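Side-chain contact in ankyrin repeat and SAM domain-containing protein 4B (Mus musculus, PDB 5F3X), which probably acts as a scaffold, its SAM domain and C-terminal PDZ-binding motif serving to bind partner proteins: residues Val14-Gln19 against Glu36-Cys41. Sequence-based numbering, arbitrary orientation.
Sequences VFLQSQ and EALLLC
Phe15 and Leu38 reach toward each other across the middle of the domain, and their side chains meet at an oblique angle. The touching part of the leucine is a single branch: its CD2 methyl lies 3.9 Å from CE2 of Phe15 and 4.1 Å from CD2 of the same ring. Both residues carry CG anti to the backbone N (chi1 -177° in each), which brings the ring and the isobutyl group across to each other, although the nearest CA atoms of the two segments, those of Phe15 and Leu38, are 10.5 Å apart. The same Leu38 methyl is approached more loosely by Leu16, CD2 to CD2 at 4.5 Å. This is the hydrophobic core of the SAM domain, a small helical bundle, here joining helix 11-18 to the short helix 35-39. Ala62 and Ile63 of the long helix 53-71 pack on Phe15 and Leu38 respectively, while Phe28 of helix 25-30 touches both Leu16 and Leu38. Away from this buried centre the pairing thins out: Leu39 CD2 stays 5.2 Å from CZ of Phe15, and Glu36 and Leu40 are exposed and remain far from segment 14-19.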
ATOM      1  N   VAL B  14      -3.028   8.148 -15.078  1.00 51.01           N
ATOM      2  CA  VAL B  14      -2.307   8.441 -13.838  1.00 46.04           C
ATOM      3  C   VAL B  14      -0.855   8.735 -14.151  1.00 48.09           C
ATOM      4  O   VAL B  14      -0.265   9.687 -13.616  1.00 48.75           O
ATOM      5  CB  VAL B  14      -2.416   7.275 -12.830  1.00 40.50           C
ATOM      6  CG1 VAL B  14      -1.735   7.664 -11.521  1.00 39.72           C
ATOM      7  CG2 VAL B  14      -3.845   6.882 -12.585  1.00 40.21           C
ATOM      8  N   PHE B  15      -0.258   7.915 -15.029  1.00 45.69           N
ATOM      9  CA  PHE B  15       1.118   8.120 -15.454  1.00 42.49           C
ATOM     10  C   PHE B  15       1.343   9.552 -15.941  1.00 41.60           C
ATOM     11  O   PHE B  15       2.110  10.306 -15.332  1.00 42.25           O
ATOM     12  CB  PHE B  15       1.478   7.097 -16.528  1.00 45.95           C
ATOM     13  CG  PHE B  15       2.902   7.186 -16.981  1.00 49.57           C
ATOM     14  CD1 PHE B  15       3.933   6.765 -16.147  1.00 49.89           C
ATOM     15  CD2 PHE B  15       3.220   7.718 -18.219  1.00 48.74           C
ATOM     16  CE1 PHE B  15       5.241   6.865 -16.551  1.00 50.45           C
ATOM     17  CE2 PHE B  15       4.531   7.816 -18.625  1.00 48.07           C
ATOM     18  CZ  PHE B  15       5.542   7.395 -17.793  1.00 49.93           C
ATOM     19  N   LEU B  16       0.664   9.953 -17.030  1.00 40.73           N
ATOM     20  CA  LEU B  16       0.819  11.325 -17.529  1.00 42.75           C
ATOM     21  C   LEU B  16       0.528  12.353 -16.443  1.00 43.86           C
ATOM     22  O   LEU B  16       1.245  13.351 -16.313  1.00 43.27           O
ATOM     23  CB  LEU B  16      -0.080  11.566 -18.737  1.00 45.21           C
ATOM     24  CG  LEU B  16       0.153  10.616 -19.919  1.00 47.97           C
ATOM     25  CD1 LEU B  16      -0.904  10.846 -20.997  1.00 50.26           C
ATOM     26  CD2 LEU B  16       1.585  10.764 -20.489  1.00 46.48           C
ATOM     27  N   GLN B  17      -0.508  12.114 -15.640  1.00 46.79           N
ATOM     28  CA  GLN B  17      -0.862  13.039 -14.567  1.00 48.78           C
ATOM     29  C   GLN B  17       0.319  13.283 -13.631  1.00 51.07           C
ATOM     30  O   GLN B  17       0.683  14.431 -13.341  1.00 50.15           O
ATOM     31  CB  GLN B  17      -2.063  12.476 -13.812  1.00 50.50           C
ATOM     32  CG  GLN B  17      -2.660  13.402 -12.788  1.00 53.62           C
ATOM     33  CD  GLN B  17      -3.154  14.705 -13.380  1.00 55.70           C
ATOM     34  OE1 GLN B  17      -3.817  14.737 -14.445  1.00 56.00           O
ATOM     35  NE2 GLN B  17      -2.817  15.804 -12.699  1.00 53.88           N
ATOM     36  N   SER B  18       0.948  12.203 -13.169  1.00 54.92           N
ATOM     37  CA  SER B  18       2.124  12.311 -12.311  1.00 56.00           C
ATOM     38  C   SER B  18       3.243  13.163 -12.918  1.00 56.20           C
ATOM     39  O   SER B  18       4.055  13.731 -12.178  1.00 55.44           O
ATOM     40  CB  SER B  18       2.656  10.910 -12.022  1.00 54.30           C
ATOM     41  OG  SER B  18       3.134  10.299 -13.221  1.00 51.73           O
ATOM     42  N   GLN B  19       3.344  13.212 -14.248  1.00 56.32           N
ATOM     43  CA  GLN B  19       4.478  13.835 -14.931  1.00 58.30           C
ATOM     44  C   GLN B  19       4.206  15.242 -15.437  1.00 60.10           C
ATOM     45  O   GLN B  19       5.061  15.795 -16.134  1.00 60.11           O
ATOM     46  CB  GLN B  19       4.940  12.971 -16.115  1.00 56.95           C
ATOM     47  CG  GLN B  19       5.516  11.642 -15.693  1.00 57.31           C
ATOM     48  CD  GLN B  19       6.568  11.765 -14.586  1.00 54.58           C
ATOM     49  OE1 GLN B  19       6.402  11.195 -13.510  1.00 57.00           O
ATOM     50  NE2 GLN B  19       7.656  12.485 -14.856  1.00 51.21           N
ATOM     51  N   GLU B  36       0.910   0.515 -22.304  1.00 51.25           N
ATOM     52  CA  GLU B  36       1.655  -0.558 -22.944  1.00 51.55           C
ATOM     53  C   GLU B  36       2.361  -0.054 -24.190  1.00 52.49           C
ATOM     54  O   GLU B  36       3.568  -0.238 -24.349  1.00 54.68           O
ATOM     55  CB  GLU B  36       0.707  -1.702 -23.295  1.00 53.88           C
ATOM     56  CG  GLU B  36       1.236  -2.676 -24.324  1.00 59.99           C
ATOM     57  CD  GLU B  36       0.543  -4.036 -24.271  1.00 71.24           C
ATOM     58  OE1 GLU B  36       0.795  -4.881 -25.172  1.00 73.21           O
ATOM     59  OE2 GLU B  36      -0.255  -4.270 -23.322  1.00 78.55           O
ATOM     60  N   ALA B  37       1.607   0.582 -25.092  1.00 50.17           N
ATOM     61  CA  ALA B  37       2.168   1.050 -26.342  1.00 48.81           C
ATOM     62  C   ALA B  37       3.131   2.204 -26.117  1.00 52.20           C
ATOM     63  O   ALA B  37       4.133   2.326 -26.839  1.00 52.07           O
ATOM     64  CB  ALA B  37       1.051   1.468 -27.295  1.00 48.55           C
ATOM     65  N   LEU B  38       2.851   3.048 -25.120  1.00 53.21           N
ATOM     66  CA  LEU B  38       3.709   4.197 -24.859  1.00 53.42           C
ATOM     67  C   LEU B  38       5.147   3.760 -24.596  1.00 56.98           C
ATOM     68  O   LEU B  38       6.091   4.341 -25.152  1.00 58.59           O
ATOM     69  CB  LEU B  38       3.157   5.002 -23.685  1.00 49.99           C
ATOM     70  CG  LEU B  38       3.952   6.267 -23.390  1.00 41.75           C
ATOM     71  CD1 LEU B  38       4.059   7.093 -24.683  1.00 39.27           C
ATOM     72  CD2 LEU B  38       3.335   7.055 -22.222  1.00 39.98           C
ATOM     73  N   LEU B  39       5.334   2.712 -23.779  1.00 55.33           N
ATOM     74  CA  LEU B  39       6.684   2.251 -23.469  1.00 57.48           C
ATOM     75  C   LEU B  39       7.386   1.641 -24.679  1.00 55.63           C
ATOM     76  O   LEU B  39       8.611   1.515 -24.664  1.00 57.39           O
ATOM     77  CB  LEU B  39       6.670   1.241 -22.312  1.00 61.23           C
ATOM     78  CG  LEU B  39       5.913   1.616 -21.022  1.00 63.55           C
ATOM     79  CD1 LEU B  39       6.280   0.703 -19.876  1.00 61.47           C
ATOM     80  CD2 LEU B  39       6.126   3.063 -20.632  1.00 64.13           C
ATOM     81  N   LEU B  40       6.646   1.276 -25.728  1.00 53.76           N
ATOM     82  CA  LEU B  40       7.210   0.819 -27.000  1.00 51.12           C
ATOM     83  C   LEU B  40       7.608   1.966 -27.936  1.00 50.22           C
ATOM     84  O   LEU B  40       7.988   1.713 -29.091  1.00 43.58           O
ATOM     85  CB  LEU B  40       6.201  -0.075 -27.732  1.00 47.73           C
ATOM     86  CG  LEU B  40       5.784  -1.439 -27.184  1.00 45.24           C
ATOM     87  CD1 LEU B  40       4.882  -2.154 -28.210  1.00 45.78           C
ATOM     88  CD2 LEU B  40       6.995  -2.281 -26.865  1.00 40.86           C
ATOM     89  N   CYS B  41       7.468   3.217 -27.493  1.00 53.17           N
ATOM     90  CA  CYS B  41       7.681   4.382 -28.342  1.00 52.17           C
ATOM     91  C   CYS B  41       9.102   4.919 -28.227  1.00 50.93           C
ATOM     92  O   CYS B  41       9.694   4.975 -27.134  1.00 47.99           O
ATOM     93  CB  CYS B  41       6.683   5.490 -28.004  1.00 49.53           C
ATOM     94  SG  CYS B  41       5.054   5.167 -28.677  1.00 51.57           S
TER